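Local coordinates for protein AvrA (Salmonella typhimurium, PDB 6BE0) that probably transfers acetyl groups from acetyl-CoA to serine and threonine residues of target proteins, as a YopJ-family bacterial effector that binds inositol hexakisphosphate, at residues 230-234 against 235-239; 243-246 against 247-250. All coordinates share one frame; numbering follows the deposited sequence.

Contact 1 (230-234 against 235-239); sequences RYLPV and SFYKH. With IHP (inositol hexakisphosphate), chain B.
Leu232 meets two rings of the following turn, both at about a right angle to its own side chain. Leu232 CB lies 4.0 Å from Tyr237 OH, near the plane of that ring, while its CD1 comes obliquely to Phe236 at CD2. The hydroxyl of Tyr237 has its polar partner in Asp229, just before the segment. Pro233 covers a face of the Phe236 ring: CD sits 4.2 Å from the centroid in a CH-pi contact, shifted toward the rim, and Pro233 CG reaches 3.7 Å from Phe236 CD1. Phe236 CG stands beside its own backbone N (chi1 -83°), which sends the ring back over the proline. Pro233 O accepts a weak bond from Phe236 N and lies at the edge of the Tyr237 ring, 3.4 Å from Tyr237 CD2. Val234 O then takes Tyr237 N at 2.9 Å, the donor standing above the carbonyl plane, an i to i+3 bond of a short 3-10 turn. Beyond the turn come Lys238 and His239. Lys238 NZ bonds to O34 and, at 2.8 Å, to O33 of inositol hexakisphosphate, with Val261 O as a further partner; His239 NE2 gives its N-H to O23 of the same ligand, near the ring plane, also at 2.8 Å. Both residues thus hold one phosphate, and the lysine bridges it to a second; their negative charge would probably keep the lysine protonated.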
loop_
_atom_site.group_PDB
_atom_site.type_symbol
_atom_site.label_atom_id
_atom_site.label_comp_id
_atom_site.label_asym_id
_atom_site.label_seq_id
_atom_site.Cartn_x
_atom_site.Cartn_y
_atom_site.Cartn_z
ATOM N N ARG A 230 0.339 14.937 6.567
ATOM C CA ARG A 230 1.404 15.792 7.084
ATOM C C ARG A 230 2.723 15.033 7.210
ATOM O O ARG A 230 3.788 15.642 7.311
ATOM C CB ARG A 230 1.011 16.370 8.443
ATOM C CG ARG A 230 -0.315 17.109 8.447
ATOM C CD ARG A 230 -0.688 17.556 9.849
ATOM N NE ARG A 230 -2.079 17.993 9.929
ATOM C CZ ARG A 230 -2.719 18.264 11.063
ATOM N NH1 ARG A 230 -2.096 18.142 12.230
ATOM N NH2 ARG A 230 -3.987 18.653 11.031
ATOM N N TYR A 231 2.645 13.704 7.200
ATOM C CA TYR A 231 3.821 12.856 7.376
ATOM C C TYR A 231 4.365 12.325 6.053
ATOM O O TYR A 231 5.578 12.317 5.831
ATOM C CB TYR A 231 3.492 11.668 8.286
ATOM C CG TYR A 231 3.499 11.982 9.767
ATOM C CD1 TYR A 231 4.690 12.039 10.478
ATOM C CD2 TYR A 231 2.315 12.202 10.455
ATOM C CE1 TYR A 231 4.701 12.318 11.831
ATOM C CE2 TYR A 231 2.316 12.482 11.809
ATOM C CZ TYR A 231 3.512 12.539 12.492
ATOM O OH TYR A 231 3.516 12.814 13.841
ATOM N N LEU A 232 3.466 11.885 5.178
ATOM C CA LEU A 232 3.854 11.083 4.021
ATOM C C LEU A 232 4.165 11.920 2.779
ATOM O O LEU A 232 3.579 12.985 2.579
ATOM C CB LEU A 232 2.748 10.075 3.708
ATOM C CG LEU A 232 2.380 9.169 4.887
ATOM C CD1 LEU A 232 1.210 8.262 4.536
ATOM C CD2 LEU A 232 3.582 8.343 5.332
ATOM N N PRO A 233 5.094 11.431 1.938
ATOM C CA PRO A 233 5.533 12.155 0.740
ATOM C C PRO A 233 4.557 12.028 -0.427
ATOM O O PRO A 233 3.616 11.237 -0.364
ATOM C CB PRO A 233 6.869 11.491 0.412
ATOM C CG PRO A 233 6.694 10.089 0.865
ATOM C CD PRO A 233 5.818 10.155 2.091
ATOM N N VAL A 234 4.800 12.799 -1.483
ATOM C CA VAL A 234 3.878 12.902 -2.611
ATOM C C VAL A 234 3.731 11.584 -3.369
ATOM O O VAL A 234 2.652 11.267 -3.871
ATOM C CB VAL A 234 4.343 13.995 -3.603
ATOM C CG1 VAL A 234 3.337 14.168 -4.736
ATOM C CG2 VAL A 234 4.554 15.318 -2.877
ATOM N N SER A 235 4.815 10.820 -3.444
ATOM C CA SER A 235 4.849 9.603 -4.253
ATOM C C SER A 235 3.836 8.551 -3.798
ATOM O O SER A 235 3.529 7.617 -4.539
ATOM C CB SER A 235 6.255 9.003 -4.230
ATOM O OG SER A 235 6.640 8.657 -2.914
ATOM N N PHE A 236 3.320 8.704 -2.582
ATOM C CA PHE A 236 2.335 7.771 -2.044
ATOM C C PHE A 236 0.945 7.986 -2.641
ATOM O O PHE A 236 0.099 7.094 -2.590
ATOM C CB PHE A 236 2.264 7.905 -0.521
ATOM C CG PHE A 236 3.326 7.133 0.207
ATOM C CD1 PHE A 236 4.652 7.226 -0.174
ATOM C CD2 PHE A 236 2.997 6.323 1.280
ATOM C CE1 PHE A 236 5.631 6.517 0.494
ATOM C CE2 PHE A 236 3.971 5.613 1.954
ATOM C CZ PHE A 236 5.289 5.710 1.560
ATOM N N TYR A 237 0.721 9.167 -3.211
ATOM C CA TYR A 237 -0.612 9.583 -3.641
ATOM C C TYR A 237 -0.786 9.598 -5.156
ATOM O O TYR A 237 -1.728 10.199 -5.670
ATOM C CB TYR A 237 -0.915 10.972 -3.082
ATOM C CG TYR A 237 -0.918 11.012 -1.578
ATOM C CD1 TYR A 237 -2.109 11.001 -0.868
ATOM C CD2 TYR A 237 0.272 11.044 -0.865
ATOM C CE1 TYR A 237 -2.116 11.030 0.511
ATOM C CE2 TYR A 237 0.275 11.071 0.513
ATOM C CZ TYR A 237 -0.921 11.065 1.197
ATOM O OH TYR A 237 -0.924 11.094 2.571
ATOM N N LYS A 238 0.113 8.933 -5.869
ATOM C CA LYS A 238 0.062 8.937 -7.325
ATOM C C LYS A 238 -1.182 8.221 -7.848
ATOM O O LYS A 238 -1.721 8.589 -8.892
ATOM C CB LYS A 238 1.319 8.288 -7.899
ATOM C CG LYS A 238 2.603 9.023 -7.540
ATOM C CD LYS A 238 3.832 8.332 -8.114
ATOM C CE LYS A 238 3.816 8.337 -9.634
ATOM N NZ LYS A 238 5.094 7.838 -10.207
ATOM N N HIS A 239 -1.635 7.208 -7.113
ATOM C CA HIS A 239 -2.789 6.410 -7.526
ATOM C C HIS A 239 -4.069 6.814 -6.801
ATOM O O HIS A 239 -5.058 6.082 -6.842
ATOM C CB HIS A 239 -2.521 4.922 -7.284
ATOM C CG HIS A 239 -1.353 4.386 -8.051
ATOM N ND1 HIS A 239 -1.372 4.227 -9.420
ATOM C CD2 HIS A 239 -0.131 3.969 -7.640
ATOM C CE1 HIS A 239 -0.213 3.738 -9.821
ATOM N NE2 HIS A 239 0.558 3.572 -8.761
HETATM C C1 IHP B . 8.601 3.951 -11.190
HETATM C C2 IHP B . 7.315 3.343 -10.644
HETATM C C3 IHP B . 6.092 3.985 -11.277
HETATM C C4 IHP B . 6.169 3.915 -12.788
HETATM C C5 IHP B . 7.374 4.714 -13.248
HETATM C C6 IHP B . 8.655 4.093 -12.710
HETATM O O11 IHP B . 9.689 3.168 -10.733
HETATM P P1 IHP B . 10.558 3.728 -9.518
HETATM O O21 IHP B . 10.924 2.588 -8.594
HETATM O O31 IHP B . 9.778 4.756 -8.726
HETATM O O41 IHP B . 11.815 4.357 -10.060
HETATM O O12 IHP B . 7.309 1.914 -10.856
HETATM P P2 IHP B . 7.301 0.930 -9.615
HETATM O O22 IHP B . 8.415 1.271 -8.655
HETATM O O32 IHP B . 5.989 1.020 -8.871
HETATM O O42 IHP B . 7.496 -0.489 -10.102
HETATM O O13 IHP B . 4.906 3.347 -10.799
HETATM P P3 IHP B . 3.927 4.150 -9.833
HETATM O O23 IHP B . 3.385 3.223 -8.773
HETATM O O33 IHP B . 4.645 5.296 -9.160
HETATM O O43 IHP B . 2.772 4.696 -10.631
HETATM O O14 IHP B . 4.939 4.366 -13.385
HETATM P P4 IHP B . 4.443 5.900 -13.402
HETATM O O24 IHP B . 2.977 5.953 -13.034
HETATM O O34 IHP B . 5.218 6.758 -12.428
HETATM O O44 IHP B . 4.586 6.464 -14.789
HETATM O O15 IHP B . 7.437 4.807 -14.672
HETATM P P5 IHP B . 8.070 6.104 -15.325
HETATM O O25 IHP B . 8.871 6.867 -14.291
HETATM O O35 IHP B . 8.975 5.693 -16.459
HETATM O O45 IHP B . 6.989 7.009 -15.863
HETATM O O16 IHP B . 8.893 2.831 -13.331
HETATM P P6 IHP B . 10.300 2.540 -13.949
HETATM O O26 IHP B . 10.235 1.293 -14.793
HETATM O O36 IHP B . 10.737 3.698 -14.807
HETATM O O46 IHP B . 11.316 2.323 -12.855
#

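Contact 2 (243-246 against 247-250); sequences AQRL and NEYV. With COA (coenzyme A), chain C.
Gln244 and Glu248, one helical turn apart, lay their side chains across each other at about a right angle, and Gln244 is the one to follow. Gln244 CB lies 3.2 Å from O9A of the coenzyme A 3'-phosphate, the same oxygen that Gln244 N holds at 2.7 Å with a fairly straight N-H. From there Gln244 CG runs anti to the backbone N (chi1 180°) and meets Glu248 OE2 at 3.6 Å. A bend at chi2, 62°, swings NE2 toward Glu248: Gln244 NE2 comes 3.7 Å from Glu248 OE2, and Gln244 OE1 4.1 Å from Asn247 ND2. The Gln244 amide is inclined to the Glu248 carboxylate and almost perpendicular to the Asn247 amide. Arg245 passes the other oxygen of the carboxylate, with CD 3.9 Å from Glu248 OE1. Arg245 NH1 is 4.2 Å from Glu248 OE1, which stands well out of the guanidinium plane, so the two attract only as charges; the salt bridge of Arg245 is with Asp229.

Backbone i to i+4 bonds run through the helix, from Asn247 N to Ala243 O through to Val250 N to Leu246 O, with weak additional i to i+3 bonds from Glu248 N and Tyr249 N. At its N-terminal end the amide of Ala243 adds a weak bond to phosphate oxygen O7A, and the helix dipole probably helps to hold the anion. Leu246 packs against Leu268 and Phe272 of helix 268-273, which also meets Ala243 and Val250, while Arg245 and Tyr249 are turned to the loop carrying Tyr237. Helix 243-252 therefore joins the coenzyme A site to helix 268-273 and that loop.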
loop_
_atom_site.group_PDB
_atom_site.type_symbol
_atom_site.label_atom_id
_atom_site.label_comp_id
_atom_site.label_asym_id
_atom_site.label_seq_id
_atom_site.Cartn_x
_atom_site.Cartn_y
_atom_site.Cartn_z
ATOM N N ALA A 243 -10.272 13.323 -6.905
ATOM C CA ALA A 243 -9.722 14.662 -7.085
ATOM C C ALA A 243 -9.795 15.457 -5.784
ATOM O O ALA A 243 -8.866 16.192 -5.443
ATOM C CB ALA A 243 -10.461 15.392 -8.195
ATOM N N GLN A 244 -10.902 15.307 -5.065
ATOM C CA GLN A 244 -11.081 15.981 -3.785
ATOM C C GLN A 244 -10.021 15.523 -2.792
ATOM O O GLN A 244 -9.478 16.327 -2.036
ATOM C CB GLN A 244 -12.480 15.713 -3.226
ATOM C CG GLN A 244 -12.757 16.381 -1.883
ATOM C CD GLN A 244 -12.677 17.895 -1.953
ATOM O OE1 GLN A 244 -13.107 18.507 -2.932
ATOM N NE2 GLN A 244 -12.120 18.507 -0.915
ATOM N N ARG A 245 -9.732 14.227 -2.799
ATOM C CA ARG A 245 -8.746 13.656 -1.889
ATOM C C ARG A 245 -7.356 14.231 -2.148
ATOM O O ARG A 245 -6.587 14.463 -1.214
ATOM C CB ARG A 245 -8.718 12.132 -2.024
ATOM C CG ARG A 245 -7.740 11.426 -1.095
ATOM C CD ARG A 245 -8.095 11.601 0.374
ATOM N NE ARG A 245 -7.048 11.066 1.243
ATOM C CZ ARG A 245 -5.980 11.749 1.644
ATOM N NH1 ARG A 245 -5.802 13.009 1.266
ATOM N NH2 ARG A 245 -5.083 11.172 2.431
ATOM N N LEU A 246 -7.037 14.451 -3.419
ATOM C CA LEU A 246 -5.766 15.061 -3.787
ATOM C C LEU A 246 -5.725 16.522 -3.350
ATOM O O LEU A 246 -4.689 17.010 -2.902
ATOM C CB LEU A 246 -5.529 14.959 -5.295
ATOM C CG LEU A 246 -5.111 13.594 -5.846
ATOM C CD1 LEU A 246 -5.019 13.651 -7.363
ATOM C CD2 LEU A 246 -3.784 13.138 -5.256
ATOM N N ASN A 247 -6.853 17.215 -3.483
ATOM C CA ASN A 247 -6.948 18.604 -3.045
ATOM C C ASN A 247 -6.708 18.727 -1.546
ATOM O O ASN A 247 -6.219 19.747 -1.068
ATOM C CB ASN A 247 -8.314 19.198 -3.391
ATOM C CG ASN A 247 -8.574 19.242 -4.883
ATOM O OD1 ASN A 247 -7.651 19.146 -5.691
ATOM N ND2 ASN A 247 -9.839 19.396 -5.255
ATOM N N GLU A 248 -7.064 17.685 -0.804
ATOM C CA GLU A 248 -6.866 17.679 0.638
ATOM C C GLU A 248 -5.397 17.473 0.984
ATOM O O GLU A 248 -4.913 17.982 1.995
ATOM C CB GLU A 248 -7.722 16.591 1.290
ATOM C CG GLU A 248 -9.216 16.867 1.224
ATOM C CD GLU A 248 -10.052 15.668 1.628
ATOM O OE1 GLU A 248 -9.483 14.705 2.188
ATOM O OE2 GLU A 248 -11.278 15.691 1.380
ATOM N N TYR A 249 -4.687 16.730 0.141
ATOM C CA TYR A 249 -3.274 16.466 0.377
ATOM C C TYR A 249 -2.415 17.691 0.075
ATOM O O TYR A 249 -1.510 18.023 0.841
ATOM C CB TYR A 249 -2.792 15.280 -0.460
ATOM C CG TYR A 249 -1.309 15.020 -0.301
ATOM C CD1 TYR A 249 -0.805 14.463 0.866
ATOM C CD2 TYR A 249 -0.414 15.342 -1.311
ATOM C CE1 TYR A 249 0.544 14.232 1.022
ATOM C CE2 TYR A 249 0.940 15.114 -1.163
ATOM C CZ TYR A 249 1.413 14.557 0.005
ATOM O OH TYR A 249 2.760 14.327 0.157
ATOM N N VAL A 250 -2.695 18.358 -1.041
ATOM C CA VAL A 250 -1.916 19.525 -1.446
ATOM C C VAL A 250 -2.175 20.722 -0.534
ATOM O O VAL A 250 -1.361 21.639 -0.461
ATOM C CB VAL A 250 -2.222 19.936 -2.899
ATOM C CG1 VAL A 250 -1.823 18.828 -3.862
ATOM C CG2 VAL A 250 -3.689 20.278 -3.055
HETATM N N1A COA C . -13.094 4.200 -8.769
HETATM C C2A COA C . -12.516 5.439 -8.748
HETATM N N3A COA C . -12.978 6.397 -7.891
HETATM C C4A COA C . -14.022 6.128 -7.046
HETATM C C5A COA C . -14.597 4.906 -7.060
HETATM C C6A COA C . -14.120 3.937 -7.936
HETATM N N6A COA C . -14.254 2.597 -8.411
HETATM N N7A COA C . -15.599 4.895 -6.135
HETATM C C8A COA C . -15.638 6.120 -5.550
HETATM N N9A COA C . -14.672 6.885 -6.107
HETATM C C1B COA C . -14.338 8.237 -5.805
HETATM C C2B COA C . -14.732 9.045 -6.766
HETATM O O2B COA C . -13.628 9.333 -7.666
HETATM C C3B COA C . -15.222 10.395 -6.013
HETATM O O3B COA C . -14.103 11.183 -5.608
HETATM P P3B COA C . -13.914 12.659 -6.228
HETATM O O7A COA C . -13.510 12.553 -7.681
HETATM O O8A COA C . -15.209 13.426 -6.119
HETATM O O9A COA C . -12.836 13.396 -5.462
HETATM C C4B COA C . -15.895 9.949 -4.926
HETATM O O4B COA C . -15.132 8.700 -4.504
HETATM C C5B COA C . -17.331 9.603 -5.295
HETATM O O5B COA C . -17.957 8.921 -4.214
HETATM P P1A COA C . -19.114 9.656 -3.387
HETATM O O1A COA C . -18.917 11.163 -3.437
HETATM O O2A COA C . -20.462 9.291 -3.984
HETATM O O3A COA C . -19.065 9.171 -1.879
#

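In the fold
Contact 1 closes just before contact 2 opens, and their centres lie 11 Å apart. Tyr249 joins them: Tyr249 OH is 2.9 Å from Leu232 O and 3.2 Å from Pro233 O, both probable hydrogen bonds, and its ring stacks with Tyr237. Asp229 adds a second tie, because OD1 serves both Tyr237 OH and Arg245 NH2. The two contacts serve different ligands. Lys238 and His239 bind inositol hexakisphosphate, as do Lys196, Lys263 and Lys291, while Ala243 and Gln244, starting four residues after His239, bind coenzyme A, so one short run of chain connects both pockets. The side chain of Leu246 is about 12 Å from the inositol phosphate, that of Tyr237 about 12 Å from coenzyme A.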